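Local structure of hemin degrading factor (Pseudomonas aeruginosa, 4IMH) at residues Gly68-Ile73 and Val149-Ala154; Gly117-Phe122 and Leu176-Pro181; Gly271-Leu276 and Phe283-Pro288; Ile313-Glu318 and Glu346-Phe351. The protein binds heme in the cytoplasm, probably carrying it as part of bacterial heme uptake and toward its degradation. One frame throughout, in Å; residues are numbered along the deposited sequence. Where two conformers were deposited one is given.

Interaction 1 of 4, residues Gly68-Ile73 and Val149-Ala154; sequences GELGPI and VFLAEA
L70 closes a short 3-10 turn and meets L151 on the segment of strand 145-151, which lies beside strand 72-78 in an antiparallel sheet. The leucines cross at about a right angle, with L70 CD1 3.9 Å from L151 CD1. The CB of L151 starts away from the turn, and it is the branched end of the side chain that comes back to it. G71, at a positive phi of 68°, redirects the chain from the turn into the strand. P72 then lies alongside the chain beyond the other strand: its CB is 4.0 Å from A154 CB, and its CD is 3.6 Å from A154 O. The hydroxyl of S155 ties this end together through hydrogen bonds with P72 O and A152 N. I73, like L70, is buried, with exposed P72 between them. Side-chain packing carries this pair of strands here, before F150 makes a backbone bond with M74 one residue further on. I73 CG1 sits between the backbone N and the carbonyl carbon (chi1 47°), a turn that lays it 3.7 Å from V149 CG1. I73 CB itself lies 3.7 Å from V149 CG1 and 3.4 Å from F150 O.

Interaction 2 of 4, residues Gly117-Phe122 and Leu176-Pro181; sequences GWNAVF and LALHEP
A120 and L176 make the apolar part of this contact, where a loop between helices 160-167 and 195-204 passes over strand 118-128. The CB of A120 points at the loop and stands 3.3 Å from L176 CD1. That is tighter than ordinary carbon contact, but L176 is poorly ordered, so the exact spacing is doubtful. The same leucine also touches R55 of the neighbouring strand 53-56, so it lies over two adjacent strands.

The polar part centres on the amide of N119. Its CG is anti to the backbone N (chi1 179°), which carries the amide out toward the loop, past L176 running in the opposite direction. N119 OD1 approaches L176 CD1 at 3.7 Å and A177 O at 3.4 Å. The second pair is two acceptors, so it is proximity without a bond. The amide nitrogen ND2 instead makes a weak hydrogen bond to Q141 OE1. At the periphery, L178 CD2 lies 4.3 Å from N119 OD1.

Hydrogen bonds hold the loop nearby: the backbones of H179 and Q141 pair, and the Q142 side chain donates NE2 to H179 O. On the strand side, N119 and A120 both face F139 of strand 131-140. With N119 at a phi and psi of -111° and -52°, in a helical conformation, this is a classic beta bulge, set here beneath a crossing surface loop.

Interaction 3 of 4, residues Gly271-Leu276 and Phe283-Pro288; sequences GPVCNL and FNVLDP
The carboxylate of D287 faces the backbone of C274 and N275 and takes one N-H on each oxygen, both on the syn lone pairs. D287 OD2 accepts from C274 N at 2.8 Å, while D287 OD1 accepts from N275 N at 2.7 Å along a fairly straight bond (162°). With CG anti to its carbonyl carbon (chi1 -67°), D287 turns the group back toward the loop, and the two bonds restrict its rotation. OD2 also accepts a hydrogen bond from a water that donates to P272 O as well. The N275 side chain has two conformers; in one its amide plane stands 82° from the carboxylate and ND2 lies 3.1 Å from D287 OD1, a weak bond that is therefore doubtful.

The second flat group is the F283 ring. L276 CD1 comes obliquely to F283 CZ at 4.2 Å, and W278 meets the ring in an edge-to-face pair; A243 and E247 of helix 241-252 also touch it.

Between these groups runs a row of aliphatic contacts. V285 CG1 is 3.9 Å from V273 CG1, and its other branch, CG2, is 3.9 Å from L276 CD2. L276 and V285 form a non-hydrogen-bonded antiparallel pair, and their side chains lie side by side on one face of the sheet. The flanking backbone bond, L286 N to N275 O at 2.7 Å, extends the ladder toward the loop, and N284 pairs with K277 on the other flank. The arrangement is a tight beta hairpin of strands 276-279 and 282-286 at the border of the sheet, its open end tied by an aspartate.

Interaction 4 of 4, residues Ile313-Glu318 and Glu346-Phe351; sequences IVTSWE and ELAESF
W317 donates its indole N-H to A348 O, joining strand 314-320 to the last turn of helix 342-349 in a helix-on-sheet packing. The NE1 to O distance is 2.9 Å and the angle at the hydrogen 150°; the oxygen lies in the ring plane, and the indole in turn approaches in the carbonyl plane, on a lone pair. R304 NH2 also donates to A348 O, so two donors grip this oxygen near the helix end.

The far edge of the same indole points at the face of F351, just past the helix. This is an offset T-shaped pair, with W317 six-membered ring and F351 ring centroids 5.2 Å apart and planes at 81°. The N-H bond and this contact at the far edge together restrict the rotation of the indole. On the NE1 side of the indole, T315 CG2 lies 4.1 Å from A348 CB, a light apolar touch.

Further out, polar groups position these residues. With OG1 beside the backbone N (chi1 -47°) and CG2 anti to it, T315 turns its methyl to the helix and leaves OG1 for E340 OE2 and for a water that bridges to E349 OE1; E349 OE2 forms a salt bridge with R306. W344, one turn back in the helix, donates to T315 O. On the strand, E318 pairs with R222, a heme-binding residue, and the T315 side chain is about 8 Å from that of K307, another, between nearest atoms. L347 O accepts from both S350 N, at 2.9 Å, and S350 OG, at 2.6 Å.

How the interactions relate
Interactions 1, 2 and 3 all reach one nine-stranded antiparallel sheet, whereas interaction 4 belongs to the other. Interactions 1 and 2 alternate along the chain, yet their centres are 25 Å apart; 3 and 4 follow in series within the second HemS/ChuX sequence domain. Interaction 2 is a surface contact with little chemistry beyond van der Waals touch, and interaction 1, partly buried, is likewise apolar across its segments. Interaction 3, also partly buried, adds a charged group that collects backbone N-H donors at a hairpin. Interaction 4 is the buried one, relying on one indole that both donates a hydrogen bond and packs edge-to-face, and is the one closest to heme-binding residues; the other three lie away from them.

Interaction 1 of 4, residues Gly68-Ile73 and Val149-Ala154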
# COMPACT_ATOMS: atom_id res chain seq x y z
N GLY A 68 15.01 -11.01 -4.39
CA GLY A 68 15.18 -11.24 -5.82
C GLY A 68 15.53 -12.66 -6.23
O GLY A 68 15.27 -13.07 -7.37
N GLU A 69 16.16 -13.39 -5.31
CA GLU A 69 16.60 -14.75 -5.56
C GLU A 69 15.41 -15.71 -5.62
O GLU A 69 15.53 -16.81 -6.13
CB GLU A 69 17.60 -15.20 -4.49
CG GLU A 69 18.92 -14.42 -4.50
CD GLU A 69 19.52 -14.21 -3.10
OE1 GLU A 69 18.95 -14.71 -2.10
OE2 GLU A 69 20.55 -13.50 -3.00
N LEU A 70 14.28 -15.29 -5.07
CA LEU A 70 13.08 -16.12 -5.01
C LEU A 70 12.34 -16.27 -6.35
O LEU A 70 11.41 -17.07 -6.47
CB LEU A 70 12.12 -15.55 -3.98
CG LEU A 70 12.62 -15.50 -2.54
CD1 LEU A 70 11.63 -14.83 -1.68
CD2 LEU A 70 12.84 -16.92 -2.06
N GLY A 71 12.75 -15.51 -7.36
CA GLY A 71 12.07 -15.53 -8.65
C GLY A 71 10.68 -14.91 -8.49
O GLY A 71 10.46 -14.12 -7.57
N PRO A 72 9.73 -15.25 -9.39
CA PRO A 72 8.40 -14.61 -9.31
C PRO A 72 7.68 -14.86 -7.98
O PRO A 72 7.65 -16.00 -7.49
CB PRO A 72 7.63 -15.24 -10.47
CG PRO A 72 8.70 -15.66 -11.44
CD PRO A 72 9.84 -16.12 -10.57
N ILE A 73 7.18 -13.78 -7.40
CA ILE A 73 6.46 -13.81 -6.13
C ILE A 73 5.16 -13.03 -6.29
O ILE A 73 4.82 -12.57 -7.37
CB ILE A 73 7.35 -13.24 -4.95
CG1 ILE A 73 8.04 -11.91 -5.30
CG2 ILE A 73 8.46 -14.25 -4.59
CD1 ILE A 73 7.12 -10.68 -5.41
N VAL A 149 5.43 -10.44 1.11
CA VAL A 149 5.83 -11.11 -0.09
C VAL A 149 5.55 -12.63 0.06
O VAL A 149 6.09 -13.27 0.95
CB VAL A 149 7.30 -10.86 -0.38
CG1 VAL A 149 7.76 -11.68 -1.60
CG2 VAL A 149 7.54 -9.39 -0.61
N PHE A 150 4.75 -13.19 -0.83
CA PHE A 150 4.37 -14.59 -0.81
C PHE A 150 5.03 -15.31 -1.95
O PHE A 150 5.02 -14.85 -3.10
CB PHE A 150 2.87 -14.77 -0.90
CG PHE A 150 2.14 -14.27 0.29
CD1 PHE A 150 1.76 -12.96 0.38
CD2 PHE A 150 1.76 -15.14 1.29
CE1 PHE A 150 1.04 -12.51 1.47
CE2 PHE A 150 1.10 -14.68 2.41
CZ PHE A 150 0.74 -13.37 2.50
N LEU A 151 5.60 -16.47 -1.65
CA LEU A 151 6.09 -17.33 -2.69
C LEU A 151 4.85 -17.91 -3.38
O LEU A 151 3.78 -18.04 -2.78
CB LEU A 151 6.99 -18.44 -2.17
CG LEU A 151 8.44 -18.03 -1.93
CD1 LEU A 151 8.56 -17.00 -0.82
CD2 LEU A 151 9.28 -19.28 -1.63
N ALA A 152 5.01 -18.27 -4.63
CA ALA A 152 3.91 -18.84 -5.38
C ALA A 152 4.48 -19.96 -6.23
O ALA A 152 5.63 -20.36 -6.07
CB ALA A 152 3.23 -17.80 -6.23
N GLU A 153 3.65 -20.45 -7.15
CA GLU A 153 3.96 -21.65 -7.91
C GLU A 153 5.32 -21.53 -8.59
O GLU A 153 6.15 -22.45 -8.55
CB GLU A 153 2.85 -21.91 -8.94
CG GLU A 153 2.98 -23.26 -9.62
CD GLU A 153 3.14 -24.38 -8.60
OE1 GLU A 153 2.28 -24.48 -7.70
OE2 GLU A 153 4.15 -25.11 -8.68
N ALA A 154 5.56 -20.38 -9.19
CA ALA A 154 6.75 -20.13 -9.99
C ALA A 154 7.98 -19.73 -9.15
O ALA A 154 9.04 -19.52 -9.69
CB ALA A 154 6.44 -19.02 -11.02

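Interaction 2 of 4, residues Gly117-Phe122 and Leu176-Pro181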
# COMPACT_ATOMS: atom_id res chain seq x y z
N GLY A 117 9.98 3.53 9.23
CA GLY A 117 8.92 3.04 10.09
C GLY A 117 8.83 1.50 10.14
O GLY A 117 8.05 0.98 10.92
N TRP A 118 9.65 0.82 9.33
CA TRP A 118 9.68 -0.64 9.26
C TRP A 118 10.36 -1.19 10.52
O TRP A 118 11.49 -0.81 10.82
CB TRP A 118 10.43 -1.11 8.03
CG TRP A 118 9.79 -0.83 6.76
CD1 TRP A 118 8.98 0.24 6.45
CD2 TRP A 118 9.84 -1.66 5.57
NE1 TRP A 118 8.56 0.14 5.13
CE2 TRP A 118 9.05 -1.01 4.58
CE3 TRP A 118 10.50 -2.82 5.24
CZ2 TRP A 118 8.89 -1.54 3.29
CZ3 TRP A 118 10.35 -3.35 3.95
CH2 TRP A 118 9.54 -2.73 3.00
N ASN A 119 9.69 -2.04 11.27
CA ASN A 119 10.17 -2.39 12.60
C ASN A 119 10.67 -3.85 12.66
O ASN A 119 11.77 -4.10 13.12
CB ASN A 119 9.08 -2.10 13.64
CG ASN A 119 9.49 -2.48 15.06
OD1 ASN A 119 9.06 -3.49 15.59
ND2 ASN A 119 10.31 -1.64 15.67
N ALA A 120 9.85 -4.80 12.22
CA ALA A 120 10.16 -6.22 12.42
C ALA A 120 9.71 -7.00 11.21
O ALA A 120 8.79 -6.60 10.47
CB ALA A 120 9.49 -6.75 13.68
N VAL A 121 10.40 -8.08 10.96
CA VAL A 121 10.11 -8.92 9.82
C VAL A 121 10.32 -10.41 10.18
O VAL A 121 11.19 -10.77 10.97
CB VAL A 121 10.98 -8.50 8.65
CG1 VAL A 121 12.44 -8.29 9.07
CG2 VAL A 121 10.88 -9.42 7.48
N PHE A 122 9.42 -11.24 9.62
CA PHE A 122 9.29 -12.65 9.89
C PHE A 122 9.21 -13.40 8.58
O PHE A 122 8.57 -12.94 7.59
CB PHE A 122 8.04 -12.94 10.70
CG PHE A 122 7.99 -12.19 12.01
CD1 PHE A 122 7.45 -10.91 12.05
CD2 PHE A 122 8.47 -12.78 13.21
CE1 PHE A 122 7.42 -10.20 13.25
CE2 PHE A 122 8.42 -12.09 14.40
CZ PHE A 122 7.88 -10.79 14.42
N LEU A 176 7.29 -8.92 20.41
CA LEU A 176 7.65 -7.75 19.60
C LEU A 176 7.67 -6.40 20.34
O LEU A 176 6.73 -6.07 21.06
CB LEU A 176 6.66 -7.68 18.43
CG LEU A 176 6.89 -6.66 17.35
CD1 LEU A 176 8.23 -6.90 16.69
CD2 LEU A 176 5.75 -6.79 16.36
N ALA A 177 8.74 -5.63 20.17
CA ALA A 177 8.89 -4.30 20.77
C ALA A 177 8.23 -3.14 19.98
O ALA A 177 8.67 -2.84 18.87
CB ALA A 177 10.34 -3.99 20.98
N LEU A 178 7.25 -2.46 20.58
CA LEU A 178 6.47 -1.42 19.91
C LEU A 178 6.56 -0.03 20.57
O LEU A 178 6.99 0.09 21.71
CB LEU A 178 5.00 -1.85 19.84
CG LEU A 178 4.78 -3.24 19.17
CD1 LEU A 178 3.32 -3.55 19.09
CD2 LEU A 178 5.41 -3.33 17.78
N HIS A 179 6.18 1.01 19.82
CA HIS A 179 6.17 2.39 20.33
C HIS A 179 4.81 3.02 20.07
O HIS A 179 4.21 2.81 19.02
CB HIS A 179 7.24 3.25 19.66
CG HIS A 179 8.60 2.65 19.68
ND1 HIS A 179 9.02 1.70 18.78
CD2 HIS A 179 9.67 2.90 20.48
CE1 HIS A 179 10.27 1.37 19.04
NE2 HIS A 179 10.69 2.08 20.06
N GLU A 180 4.31 3.82 20.99
CA GLU A 180 3.16 4.69 21.07
C GLU A 180 3.38 5.66 19.90
O GLU A 180 4.51 6.08 19.66
CB GLU A 180 3.06 5.38 22.43
CG GLU A 180 1.68 5.89 22.75
CD GLU A 180 1.62 6.55 24.12
OE1 GLU A 180 2.37 6.11 25.02
OE2 GLU A 180 0.82 7.49 24.30
N PRO A 181 2.32 5.96 19.13
CA PRO A 181 2.53 6.84 17.97
C PRO A 181 2.97 8.27 18.33
O PRO A 181 2.74 8.75 19.45
CB PRO A 181 1.17 6.85 17.27
CG PRO A 181 0.48 5.64 17.75
CD PRO A 181 0.97 5.38 19.13

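Interaction 3 of 4, residues Gly271-Leu276 and Phe283-Pro288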
# COMPACT_ATOMS: atom_id res chain seq x y z
N GLY A 271 -0.51 -0.51 -16.23
CA GLY A 271 -1.00 -1.26 -17.36
C GLY A 271 -2.52 -1.26 -17.41
O GLY A 271 -3.17 -0.63 -16.57
N PRO A 272 -3.09 -1.97 -18.41
CA PRO A 272 -4.54 -2.09 -18.49
C PRO A 272 -5.09 -2.92 -17.34
O PRO A 272 -4.35 -3.60 -16.61
CB PRO A 272 -4.76 -2.80 -19.83
CG PRO A 272 -3.54 -3.63 -20.00
CD PRO A 272 -2.41 -2.86 -19.36
N VAL A 273 -6.39 -2.80 -17.11
CA VAL A 273 -7.10 -3.71 -16.22
C VAL A 273 -8.14 -4.36 -17.12
O VAL A 273 -8.58 -3.75 -18.08
CB VAL A 273 -7.75 -3.01 -15.04
CG1 VAL A 273 -6.73 -2.56 -14.05
CG2 VAL A 273 -8.64 -1.81 -15.54
N CYS A 274 -8.49 -5.61 -16.83
CA CYS A 274 -9.32 -6.37 -17.74
C CYS A 274 -10.57 -6.93 -17.07
O CYS A 274 -11.67 -6.61 -17.48
CB CYS A 274 -8.51 -7.50 -18.38
SG CYS A 274 -7.13 -6.92 -19.41
N ASN A 275 -10.38 -7.76 -16.05
CA ASN A 275 -11.49 -8.50 -15.45
C ASN A 275 -11.92 -7.90 -14.12
O ASN A 275 -11.16 -7.89 -13.14
CB ASN A 275 -11.11 -9.96 -15.31
CG ASN A 275 -10.64 -10.56 -16.64
OD1 ASN A 275 -11.41 -10.68 -17.59
ND2 ASN A 275 -9.35 -10.90 -16.72
N LEU A 276 -13.12 -7.33 -14.12
CA LEU A 276 -13.68 -6.63 -12.96
C LEU A 276 -14.86 -7.39 -12.37
O LEU A 276 -15.62 -8.02 -13.09
CB LEU A 276 -14.14 -5.25 -13.38
CG LEU A 276 -13.12 -4.44 -14.18
CD1 LEU A 276 -13.75 -3.13 -14.58
CD2 LEU A 276 -11.88 -4.22 -13.37
N PHE A 283 -15.26 -4.20 -4.58
CA PHE A 283 -15.00 -4.04 -5.98
C PHE A 283 -13.61 -4.59 -6.26
O PHE A 283 -12.68 -4.31 -5.50
CB PHE A 283 -15.12 -2.58 -6.42
CG PHE A 283 -14.87 -2.40 -7.87
CD1 PHE A 283 -15.86 -2.75 -8.79
CD2 PHE A 283 -13.66 -1.91 -8.32
CE1 PHE A 283 -15.64 -2.57 -10.15
CE2 PHE A 283 -13.44 -1.76 -9.67
CZ PHE A 283 -14.42 -2.07 -10.58
N ASN A 284 -13.49 -5.42 -7.29
CA ASN A 284 -12.29 -6.24 -7.52
C ASN A 284 -11.80 -6.19 -8.96
O ASN A 284 -12.59 -6.31 -9.90
CB ASN A 284 -12.52 -7.72 -7.18
CG ASN A 284 -13.17 -7.92 -5.82
OD1 ASN A 284 -12.48 -7.94 -4.80
ND2 ASN A 284 -14.49 -8.06 -5.81
N VAL A 285 -10.48 -6.04 -9.11
CA VAL A 285 -9.79 -6.35 -10.35
C VAL A 285 -9.22 -7.77 -10.20
O VAL A 285 -8.55 -8.08 -9.19
CB VAL A 285 -8.65 -5.32 -10.64
CG1 VAL A 285 -8.02 -5.61 -12.00
CG2 VAL A 285 -9.18 -3.93 -10.57
N LEU A 286 -9.53 -8.65 -11.15
CA LEU A 286 -9.12 -10.04 -11.06
C LEU A 286 -8.35 -10.48 -12.31
O LEU A 286 -8.81 -11.32 -13.06
CB LEU A 286 -10.35 -10.93 -10.86
CG LEU A 286 -11.13 -10.61 -9.58
CD1 LEU A 286 -12.48 -11.37 -9.60
CD2 LEU A 286 -10.29 -10.92 -8.34
N ASP A 287 -7.18 -9.90 -12.50
CA ASP A 287 -6.37 -10.22 -13.67
C ASP A 287 -5.22 -11.17 -13.31
O ASP A 287 -4.83 -11.33 -12.14
CB ASP A 287 -5.83 -8.93 -14.29
CG ASP A 287 -6.92 -8.07 -14.90
OD1 ASP A 287 -8.02 -8.60 -15.13
OD2 ASP A 287 -6.69 -6.86 -15.16
N PRO A 288 -4.64 -11.79 -14.34
CA PRO A 288 -3.64 -12.84 -14.08
C PRO A 288 -2.45 -12.35 -13.25
O PRO A 288 -1.97 -13.13 -12.42
CB PRO A 288 -3.24 -13.27 -15.49
CG PRO A 288 -4.46 -12.99 -16.32
CD PRO A 288 -5.02 -11.73 -15.77
O HOH W 1 -4.17 -6.00 -15.06

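Interaction 4 of 4, residues Ile313-Glu318 and Glu346-Phe351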
# COMPACT_ATOMS: atom_id res chain seq x y z
N ILE A 313 0.44 19.34 -16.97
CA ILE A 313 -0.59 18.99 -16.01
C ILE A 313 -0.71 17.47 -15.91
O ILE A 313 -0.74 16.75 -16.93
CB ILE A 313 -1.94 19.65 -16.42
CG1 ILE A 313 -1.87 21.17 -16.34
CG2 ILE A 313 -3.10 19.13 -15.54
CD1 ILE A 313 -1.94 21.72 -14.95
N VAL A 314 -0.77 16.99 -14.67
CA VAL A 314 -1.01 15.61 -14.37
C VAL A 314 -2.36 15.47 -13.70
O VAL A 314 -2.59 16.12 -12.68
CB VAL A 314 0.08 15.00 -13.42
CG1 VAL A 314 -0.35 13.58 -12.99
CG2 VAL A 314 1.40 15.02 -14.11
N THR A 315 -3.22 14.62 -14.26
CA THR A 315 -4.56 14.41 -13.73
C THR A 315 -4.67 13.07 -12.98
O THR A 315 -4.27 12.03 -13.50
CB THR A 315 -5.63 14.42 -14.87
OG1 THR A 315 -5.43 15.55 -15.73
CG2 THR A 315 -7.01 14.52 -14.27
N SER A 316 -5.19 13.09 -11.76
CA SER A 316 -5.38 11.85 -10.99
C SER A 316 -6.76 11.80 -10.35
O SER A 316 -7.42 12.82 -10.23
CB SER A 316 -4.32 11.73 -9.89
OG SER A 316 -4.45 12.83 -8.99
N TRP A 317 -7.19 10.62 -9.93
CA TRP A 317 -8.34 10.50 -9.04
C TRP A 317 -7.78 9.96 -7.71
O TRP A 317 -6.94 9.09 -7.73
CB TRP A 317 -9.40 9.55 -9.55
CG TRP A 317 -10.27 10.07 -10.64
CD1 TRP A 317 -9.98 11.06 -11.51
CD2 TRP A 317 -11.56 9.59 -10.98
NE1 TRP A 317 -11.03 11.26 -12.37
CE2 TRP A 317 -12.01 10.35 -12.06
CE3 TRP A 317 -12.39 8.59 -10.46
CZ2 TRP A 317 -13.25 10.14 -12.65
CZ3 TRP A 317 -13.60 8.39 -11.03
CH2 TRP A 317 -14.03 9.16 -12.11
N GLU A 318 -8.27 10.51 -6.61
CA GLU A 318 -7.79 10.24 -5.29
C GLU A 318 -8.98 9.95 -4.36
O GLU A 318 -9.88 10.78 -4.18
CB GLU A 318 -6.94 11.44 -4.79
CG GLU A 318 -5.77 11.72 -5.68
CD GLU A 318 -4.75 12.70 -5.11
OE1 GLU A 318 -4.90 13.15 -3.94
OE2 GLU A 318 -3.80 13.01 -5.85
N GLU A 346 -9.06 12.39 -21.01
CA GLU A 346 -10.49 12.38 -21.35
C GLU A 346 -11.31 11.55 -20.37
O GLU A 346 -12.38 11.98 -19.90
CB GLU A 346 -10.73 11.82 -22.75
CG GLU A 346 -12.19 11.91 -23.15
CD GLU A 346 -12.48 11.24 -24.47
OE1 GLU A 346 -12.07 10.07 -24.65
OE2 GLU A 346 -13.11 11.90 -25.32
N LEU A 347 -10.84 10.34 -20.10
CA LEU A 347 -11.59 9.42 -19.26
C LEU A 347 -11.76 10.05 -17.88
O LEU A 347 -12.87 10.14 -17.36
CB LEU A 347 -10.84 8.08 -19.18
CG LEU A 347 -11.39 7.05 -18.19
CD1 LEU A 347 -12.76 6.59 -18.59
CD2 LEU A 347 -10.42 5.87 -18.05
N ALA A 348 -10.66 10.52 -17.31
CA ALA A 348 -10.66 11.09 -15.98
C ALA A 348 -11.50 12.36 -15.85
O ALA A 348 -11.97 12.71 -14.75
CB ALA A 348 -9.27 11.36 -15.58
N GLU A 349 -11.66 13.08 -16.96
CA GLU A 349 -12.46 14.30 -16.99
C GLU A 349 -13.90 13.97 -17.35
O GLU A 349 -14.76 14.86 -17.37
CB GLU A 349 -11.93 15.30 -18.02
CG GLU A 349 -10.52 15.82 -17.77
CD GLU A 349 -10.46 16.92 -16.73
OE1 GLU A 349 -9.35 17.45 -16.51
OE2 GLU A 349 -11.49 17.30 -16.15
N SER A 350 -14.17 12.72 -17.73
CA SER A 350 -15.47 12.43 -18.37
C SER A 350 -16.59 12.35 -17.34
O SER A 350 -17.76 12.41 -17.69
CB SER A 350 -15.43 11.15 -19.20
OG SER A 350 -15.21 10.01 -18.40
N PHE A 351 -16.23 12.21 -16.08
CA PHE A 351 -17.21 12.11 -15.00
C PHE A 351 -17.53 13.49 -14.44
O PHE A 351 -16.65 14.37 -14.35
CB PHE A 351 -16.69 11.14 -13.94
CG PHE A 351 -16.64 9.72 -14.44
CD1 PHE A 351 -15.54 9.26 -15.15
CD2 PHE A 351 -17.71 8.87 -14.25
CE1 PHE A 351 -15.51 7.96 -15.63
CE2 PHE A 351 -17.68 7.57 -14.75
CZ PHE A 351 -16.57 7.12 -15.42
O HOH W 2 -6.84 17.48 -16.74